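Local coordinates for decapping and exoribonuclease protein 1 (Kluyveromyces lactis, PDB 4GPS) that removes NAD caps from the 5' ends of RNAs and acts as a metal-dependent decapping enzyme and 5'-3' exoribonuclease, at residues A[58-70]-A[405-417]. Residues are numbered along the deposited sequence; the frame is centred on the assembly and turned at random.
Sequences GSLVLSCKKFPHV and DTNLTLSISPASQ
The ring of F67 meets L408 obliquely: CD1 of L408 approaches CE2 of F67 to 3.8 Å, while C64 O lies in plane at the ring's edge and CD2 of H69 lies over one face, offset toward the rim. A chi1 of 71° places CG of F67 between its own backbone N and carbonyl carbon, turning the ring toward the L408 branch; W376 meets the same ring edge-to-face. L408, the last residue of a type I turn from D405, also offers its carbonyl to C64, whose N-H binds L408 O at 2.9 Å from 29° off the carbonyl plane.

Here the first ordered residues and a segment more than 330 residues later in sequence pair as antiparallel strands. Strand 60-63 is added as an edge strand to 409-414, whose other side pairs with 399-404, so the start of the ordered chain is joined to a strand close to the C-terminus, at the margin of the PD-(D/E)XK nuclease-like fold of the DXO/Dom3Z family, away from the metal site. L60 and L62 each exchange two backbone bonds, with I412 and L410 respectively; the I412 N to L60 O bond is nearly straight, 171° at the hydrogen.

L60, L62, L410 and I412 share the face turned to helix 370-393. L60 and I412 run side by side, CD2 of L60 resting 4.1 Å from CD1 of I412, whereas V61 occupies the other face and sets CG1 against CG2 of T409. Beside T409, one water gathers S63 OG, T409 OG1 and N407 O, donating to the last, and the bent chain of K65 lies alongside N407, its CE methylene, not the ammonium, approaching N407 O to 3.0 Å.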
ATOM      1  N   GLY A  58      31.079  -0.175   8.521  1.00 83.10           N
ATOM      2  CA  GLY A  58      29.965  -1.192   8.452  1.00 84.86           C
ATOM      3  C   GLY A  58      28.573  -0.595   8.645  1.00 82.92           C
ATOM      4  O   GLY A  58      27.617  -1.013   7.979  1.00 81.07           O
ATOM      5  N   SER A  59      28.468   0.374   9.558  1.00 80.09           N
ATOM      6  CA  SER A  59      27.212   1.061   9.865  1.00 76.33           C
ATOM      7  C   SER A  59      27.110   2.467   9.274  1.00 72.04           C
ATOM      8  O   SER A  59      28.041   2.969   8.645  1.00 73.12           O
ATOM      9  CB  SER A  59      27.011   1.158  11.373  1.00 75.49           C
ATOM     10  OG  SER A  59      26.745  -0.116  11.917  1.00 82.18           O
ATOM     11  N   LEU A  60      25.962   3.094   9.483  1.00 65.96           N
ATOM     12  CA  LEU A  60      25.713   4.431   8.978  1.00 63.31           C
ATOM     13  C   LEU A  60      24.567   5.128   9.688  1.00 62.36           C
ATOM     14  O   LEU A  60      23.486   4.552   9.841  1.00 61.74           O
ATOM     15  CB  LEU A  60      25.374   4.387   7.492  1.00 63.96           C
ATOM     16  CG  LEU A  60      24.625   5.665   7.111  1.00 70.18           C
ATOM     17  CD1 LEU A  60      25.643   6.783   6.899  1.00 72.59           C
ATOM     18  CD2 LEU A  60      23.781   5.455   5.870  1.00 71.63           C
ATOM     19  N   VAL A  61      24.805   6.356  10.149  1.00 60.33           N
ATOM     20  CA  VAL A  61      23.728   7.136  10.745  1.00 56.10           C
ATOM     21  C   VAL A  61      23.671   8.375   9.854  1.00 57.33           C
ATOM     22  O   VAL A  61      24.694   8.990   9.571  1.00 55.45           O
ATOM     23  CB  VAL A  61      23.962   7.474  12.222  1.00 52.39           C
ATOM     24  CG1 VAL A  61      22.828   8.354  12.732  1.00 50.97           C
ATOM     25  CG2 VAL A  61      23.933   6.188  13.047  1.00 50.88           C
ATOM     26  N   LEU A  62      22.472   8.697   9.370  1.00 56.18           N
ATOM     27  CA  LEU A  62      22.290   9.793   8.440  1.00 55.34           C
ATOM     28  C   LEU A  62      20.956  10.481   8.645  1.00 59.62           C
ATOM     29  O   LEU A  62      19.903   9.840   8.606  1.00 62.09           O
ATOM     30  CB  LEU A  62      22.343   9.238   7.024  1.00 55.09           C
ATOM     31  CG  LEU A  62      23.036  10.032   5.923  1.00 61.09           C
ATOM     32  CD1 LEU A  62      22.906   9.248   4.630  1.00 63.96           C
ATOM     33  CD2 LEU A  62      22.426  11.398   5.773  1.00 62.09           C
ATOM     34  N   SER A  63      20.996  11.785   8.885  1.00 57.79           N
ATOM     35  CA  SER A  63      19.768  12.537   9.052  1.00 55.97           C
ATOM     36  C   SER A  63      19.169  12.749   7.649  1.00 54.10           C
ATOM     37  O   SER A  63      19.893  13.024   6.685  1.00 53.99           O
ATOM     38  CB  SER A  63      20.067  13.884   9.689  1.00 56.65           C
ATOM     39  OG  SER A  63      19.039  14.808   9.377  1.00 57.96           O
ATOM     40  N   CYS A  64      17.853  12.603   7.539  1.00 50.25           N
ATOM     41  CA  CYS A  64      17.172  12.783   6.268  1.00 49.83           C
ATOM     42  C   CYS A  64      16.060  13.776   6.459  1.00 52.66           C
ATOM     43  O   CYS A  64      15.215  13.917   5.566  1.00 54.68           O
ATOM     44  CB  CYS A  64      16.563  11.462   5.781  1.00 47.43           C
ATOM     45  SG  CYS A  64      17.766  10.202   5.340  1.00 47.46           S
ATOM     46  N   LYS A  65      16.052  14.460   7.610  1.00 55.28           N
ATOM     47  CA  LYS A  65      15.006  15.440   7.928  1.00 58.69           C
ATOM     48  C   LYS A  65      14.969  16.665   7.023  1.00 57.70           C
ATOM     49  O   LYS A  65      13.939  17.339   6.919  1.00 60.01           O
ATOM     50  CB  LYS A  65      15.102  15.931   9.376  1.00 62.79           C
ATOM     51  CG  LYS A  65      13.819  16.668   9.833  1.00 70.25           C
ATOM     52  CD  LYS A  65      13.910  17.232  11.267  1.00 80.92           C
ATOM     53  CE  LYS A  65      14.272  16.154  12.313  1.00 87.70           C
ATOM     54  NZ  LYS A  65      14.405  16.645  13.722  1.00 86.57           N
ATOM     55  N   LYS A  66      16.079  16.966   6.374  1.00 54.53           N
ATOM     56  CA  LYS A  66      16.101  18.117   5.509  1.00 58.05           C
ATOM     57  C   LYS A  66      15.969  17.720   4.053  1.00 57.54           C
ATOM     58  O   LYS A  66      16.535  18.354   3.175  1.00 61.21           O
ATOM     59  CB  LYS A  66      17.378  18.920   5.760  1.00 62.71           C
ATOM     60  CG  LYS A  66      17.380  19.596   7.140  1.00 69.57           C
ATOM     61  CD  LYS A  66      18.474  20.647   7.305  1.00 73.40           C
ATOM     62  CE  LYS A  66      19.854  20.007   7.370  1.00 82.22           C
ATOM     63  NZ  LYS A  66      20.192  19.190   6.153  1.00 86.98           N
ATOM     64  N   PHE A  67      15.214  16.657   3.813  1.00 54.86           N
ATOM     65  CA  PHE A  67      14.985  16.155   2.469  1.00 49.19           C
ATOM     66  C   PHE A  67      14.258  17.216   1.647  1.00 46.60           C
ATOM     67  O   PHE A  67      13.341  17.882   2.119  1.00 47.55           O
ATOM     68  CB  PHE A  67      14.165  14.849   2.515  1.00 43.58           C
ATOM     69  CG  PHE A  67      12.730  15.033   2.909  1.00 39.21           C
ATOM     70  CD1 PHE A  67      11.743  15.198   1.942  1.00 42.37           C
ATOM     71  CD2 PHE A  67      12.363  15.079   4.252  1.00 45.17           C
ATOM     72  CE1 PHE A  67      10.405  15.409   2.307  1.00 41.95           C
ATOM     73  CE2 PHE A  67      11.023  15.288   4.634  1.00 45.07           C
ATOM     74  CZ  PHE A  67      10.043  15.454   3.653  1.00 44.79           C
ATOM     75  N   PRO A  68      14.671  17.392   0.397  1.00 47.72           N
ATOM     76  CA  PRO A  68      14.055  18.387  -0.498  1.00 50.99           C
ATOM     77  C   PRO A  68      12.555  18.131  -0.691  1.00 55.08           C
ATOM     78  O   PRO A  68      12.161  17.043  -1.129  1.00 54.88           O
ATOM     79  CB  PRO A  68      14.819  18.203  -1.811  1.00 48.29           C
ATOM     80  CG  PRO A  68      16.163  17.597  -1.369  1.00 50.18           C
ATOM     81  CD  PRO A  68      15.751  16.641  -0.269  1.00 47.86           C
ATOM     82  N   HIS A  69      11.728  19.125  -0.377  1.00 52.81           N
ATOM     83  CA  HIS A  69      10.307  18.958  -0.541  1.00 51.54           C
ATOM     84  C   HIS A  69       9.520  20.220  -0.757  1.00 56.08           C
ATOM     85  O   HIS A  69       9.834  21.285  -0.225  1.00 57.53           O
ATOM     86  CB  HIS A  69       9.716  18.210   0.642  1.00 53.20           C
ATOM     87  CG  HIS A  69       9.841  18.923   1.948  1.00 51.56           C
ATOM     88  ND1 HIS A  69       8.921  19.859   2.374  1.00 50.72           N
ATOM     89  CD2 HIS A  69      10.731  18.781   2.962  1.00 53.32           C
ATOM     90  CE1 HIS A  69       9.232  20.257   3.597  1.00 50.65           C
ATOM     91  NE2 HIS A  69      10.325  19.618   3.979  1.00 53.79           N
ATOM     92  N   VAL A  70       8.478  20.067  -1.562  1.00 56.82           N
ATOM     93  CA  VAL A  70       7.550  21.114  -1.916  1.00 53.22           C
ATOM     94  C   VAL A  70       6.874  21.684  -0.653  1.00 57.88           C
ATOM     95  O   VAL A  70       6.790  21.025   0.393  1.00 57.05           O
ATOM     96  CB  VAL A  70       6.509  20.512  -2.858  1.00 56.99           C
ATOM     97  CG1 VAL A  70       5.253  21.226  -2.742  1.00 58.93           C
ATOM     98  CG2 VAL A  70       7.011  20.554  -4.288  1.00 46.46           C
ATOM     99  N   ASP A 405      14.087   7.111  12.541  1.00 54.16           N
ATOM    100  CA  ASP A 405      13.577   7.841  13.724  1.00 56.48           C
ATOM    101  C   ASP A 405      12.289   8.536  13.389  1.00 52.04           C
ATOM    102  O   ASP A 405      11.937   8.674  12.223  1.00 48.71           O
ATOM    103  CB  ASP A 405      14.481   9.035  14.087  1.00 60.48           C
ATOM    104  CG  ASP A 405      15.605   8.661  14.936  1.00 71.18           C
ATOM    105  OD1 ASP A 405      15.417   7.740  15.756  1.00 77.71           O
ATOM    106  OD2 ASP A 405      16.671   9.295  14.791  1.00 79.22           O
ATOM    107  N   THR A 406      11.649   9.061  14.424  1.00 47.49           N
ATOM    108  CA  THR A 406      10.486   9.867  14.193  1.00 50.59           C
ATOM    109  C   THR A 406      11.045  11.218  13.733  1.00 50.31           C
ATOM    110  O   THR A 406      10.284  12.067  13.298  1.00 52.25           O
ATOM    111  CB  THR A 406       9.630  10.063  15.451  1.00 49.48           C
ATOM    112  OG1 THR A 406      10.474  10.410  16.557  1.00 57.20           O
ATOM    113  CG2 THR A 406       8.844   8.787  15.759  1.00 46.74           C
ATOM    114  N   ASN A 407      12.367  11.400  13.826  1.00 51.09           N
ATOM    115  CA  ASN A 407      13.037  12.644  13.375  1.00 54.96           C
ATOM    116  C   ASN A 407      13.587  12.462  11.981  1.00 54.73           C
ATOM    117  O   ASN A 407      14.379  13.279  11.519  1.00 57.17           O
ATOM    118  CB  ASN A 407      14.259  13.016  14.234  1.00 61.39           C
ATOM    119  CG  ASN A 407      13.919  13.260  15.684  1.00 71.61           C
ATOM    120  OD1 ASN A 407      13.089  14.120  16.008  1.00 73.23           O
ATOM    121  ND2 ASN A 407      14.566  12.504  16.578  1.00 74.62           N
ATOM    122  N   LEU A 408      13.209  11.369  11.333  1.00 50.72           N
ATOM    123  CA  LEU A 408      13.688  11.043  10.003  1.00 45.67           C
ATOM    124  C   LEU A 408      15.187  10.777   9.965  1.00 46.04           C
ATOM    125  O   LEU A 408      15.837  10.992   8.944  1.00 49.51           O
ATOM    126  CB  LEU A 408      13.312  12.130   9.001  1.00 43.52           C
ATOM    127  CG  LEU A 408      11.814  12.453   9.065  1.00 44.76           C
ATOM    128  CD1 LEU A 408      11.444  13.383   7.910  1.00 43.96           C
ATOM    129  CD2 LEU A 408      10.999  11.166   8.999  1.00 43.86           C
ATOM    130  N   THR A 409      15.754  10.324  11.076  1.00 45.83           N
ATOM    131  CA  THR A 409      17.166   9.969  11.045  1.00 45.85           C
ATOM    132  C   THR A 409      17.261   8.494  10.623  1.00 50.14           C
ATOM    133  O   THR A 409      16.691   7.605  11.271  1.00 50.68           O
ATOM    134  CB  THR A 409      17.841  10.142  12.406  1.00 48.05           C
ATOM    135  OG1 THR A 409      18.038  11.538  12.655  1.00 52.12           O
ATOM    136  CG2 THR A 409      19.200   9.430  12.425  1.00 45.33           C
ATOM    137  N   LEU A 410      17.977   8.248   9.531  1.00 46.42           N
ATOM    138  CA  LEU A 410      18.152   6.913   8.987  1.00 45.92           C
ATOM    139  C   LEU A 410      19.332   6.179   9.626  1.00 48.96           C
ATOM    140  O   LEU A 410      20.416   6.728   9.709  1.00 50.41           O
ATOM    141  CB  LEU A 410      18.381   7.014   7.457  1.00 48.93           C
ATOM    142  CG  LEU A 410      18.956   5.772   6.759  1.00 45.15           C
ATOM    143  CD1 LEU A 410      17.908   4.671   6.818  1.00 36.21           C
ATOM    144  CD2 LEU A 410      19.362   6.081   5.319  1.00 43.21           C
ATOM    145  N   SER A 411      19.112   4.939  10.065  1.00 51.90           N
ATOM    146  CA  SER A 411      20.162   4.094  10.662  1.00 52.30           C
ATOM    147  C   SER A 411      20.312   2.749   9.950  1.00 52.05           C
ATOM    148  O   SER A 411      19.342   2.005   9.828  1.00 56.07           O
ATOM    149  CB  SER A 411      19.868   3.809  12.131  1.00 48.72           C
ATOM    150  OG  SER A 411      20.380   4.840  12.928  1.00 58.22           O
ATOM    151  N   ILE A 412      21.523   2.439   9.495  1.00 50.16           N
ATOM    152  CA  ILE A 412      21.800   1.176   8.810  1.00 48.36           C
ATOM    153  C   ILE A 412      22.991   0.449   9.458  1.00 52.54           C
ATOM    154  O   ILE A 412      24.095   0.977   9.545  1.00 58.07           O
ATOM    155  CB  ILE A 412      22.134   1.382   7.310  1.00 40.75           C
ATOM    156  CG1 ILE A 412      21.019   2.163   6.619  1.00 43.87           C
ATOM    157  CG2 ILE A 412      22.254   0.032   6.622  1.00 42.30           C
ATOM    158  CD1 ILE A 412      21.231   2.368   5.115  1.00 42.72           C
ATOM    159  N   SER A 413      22.766  -0.767   9.922  1.00 53.81           N
ATOM    160  CA  SER A 413      23.828  -1.549  10.536  1.00 55.03           C
ATOM    161  C   SER A 413      23.656  -2.972  10.034  1.00 54.78           C
ATOM    162  O   SER A 413      22.535  -3.429   9.797  1.00 49.84           O
ATOM    163  CB  SER A 413      23.717  -1.496  12.052  1.00 51.96           C
ATOM    164  OG  SER A 413      22.379  -1.701  12.419  1.00 54.54           O
ATOM    165  N   PRO A 414      24.765  -3.692   9.870  1.00 56.58           N
ATOM    166  CA  PRO A 414      24.701  -5.069   9.374  1.00 58.37           C
ATOM    167  C   PRO A 414      24.031  -6.038  10.331  1.00 57.98           C
ATOM    168  O   PRO A 414      24.183  -5.921  11.538  1.00 61.99           O
ATOM    169  CB  PRO A 414      26.171  -5.409   9.122  1.00 56.48           C
ATOM    170  CG  PRO A 414      26.868  -4.663  10.207  1.00 53.06           C
ATOM    171  CD  PRO A 414      26.136  -3.328  10.273  1.00 55.07           C
ATOM    172  N   ALA A 415      23.259  -6.968   9.777  1.00 56.67           N
ATOM    173  CA  ALA A 415      22.590  -7.994  10.570  1.00 54.38           C
ATOM    174  C   ALA A 415      23.417  -9.267  10.366  1.00 50.14           C
ATOM    175  O   ALA A 415      24.087  -9.408   9.346  1.00 49.14           O
ATOM    176  CB  ALA A 415      21.187  -8.193  10.079  1.00 54.91           C
ATOM    177  N   SER A 416      23.372 -10.190  11.314  1.00 47.74           N
ATOM    178  CA  SER A 416      24.169 -11.414  11.202  1.00 52.71           C
ATOM    179  C   SER A 416      24.048 -12.184   9.893  1.00 53.11           C
ATOM    180  O   SER A 416      22.952 -12.331   9.356  1.00 55.31           O
ATOM    181  CB  SER A 416      23.830 -12.375  12.341  1.00 54.00           C
ATOM    182  OG  SER A 416      24.644 -13.537  12.250  1.00 58.32           O
ATOM    183  N   GLN A 417      25.171 -12.698   9.397  1.00 54.01           N
ATOM    184  CA  GLN A 417      25.166 -13.494   8.171  1.00 58.03           C
ATOM    185  C   GLN A 417      24.764 -14.949   8.494  1.00 58.53           C
ATOM    186  O   GLN A 417      24.747 -15.806   7.612  1.00 55.86           O
ATOM    187  CB  GLN A 417      26.543 -13.488   7.536  1.00 65.37           C
ATOM    188  CG  GLN A 417      27.551 -14.314   8.309  1.00 79.14           C
ATOM    189  CD  GLN A 417      28.955 -13.754   8.191  1.00 89.88           C
ATOM    190  OE1 GLN A 417      29.407 -13.414   7.088  1.00 95.15           O
ATOM    191  NE2 GLN A 417      29.660 -13.654   9.326  1.00 89.94           N
TER
HETATM  192  O   HOH W   1      16.904  13.458  11.259  1.00 49.14           O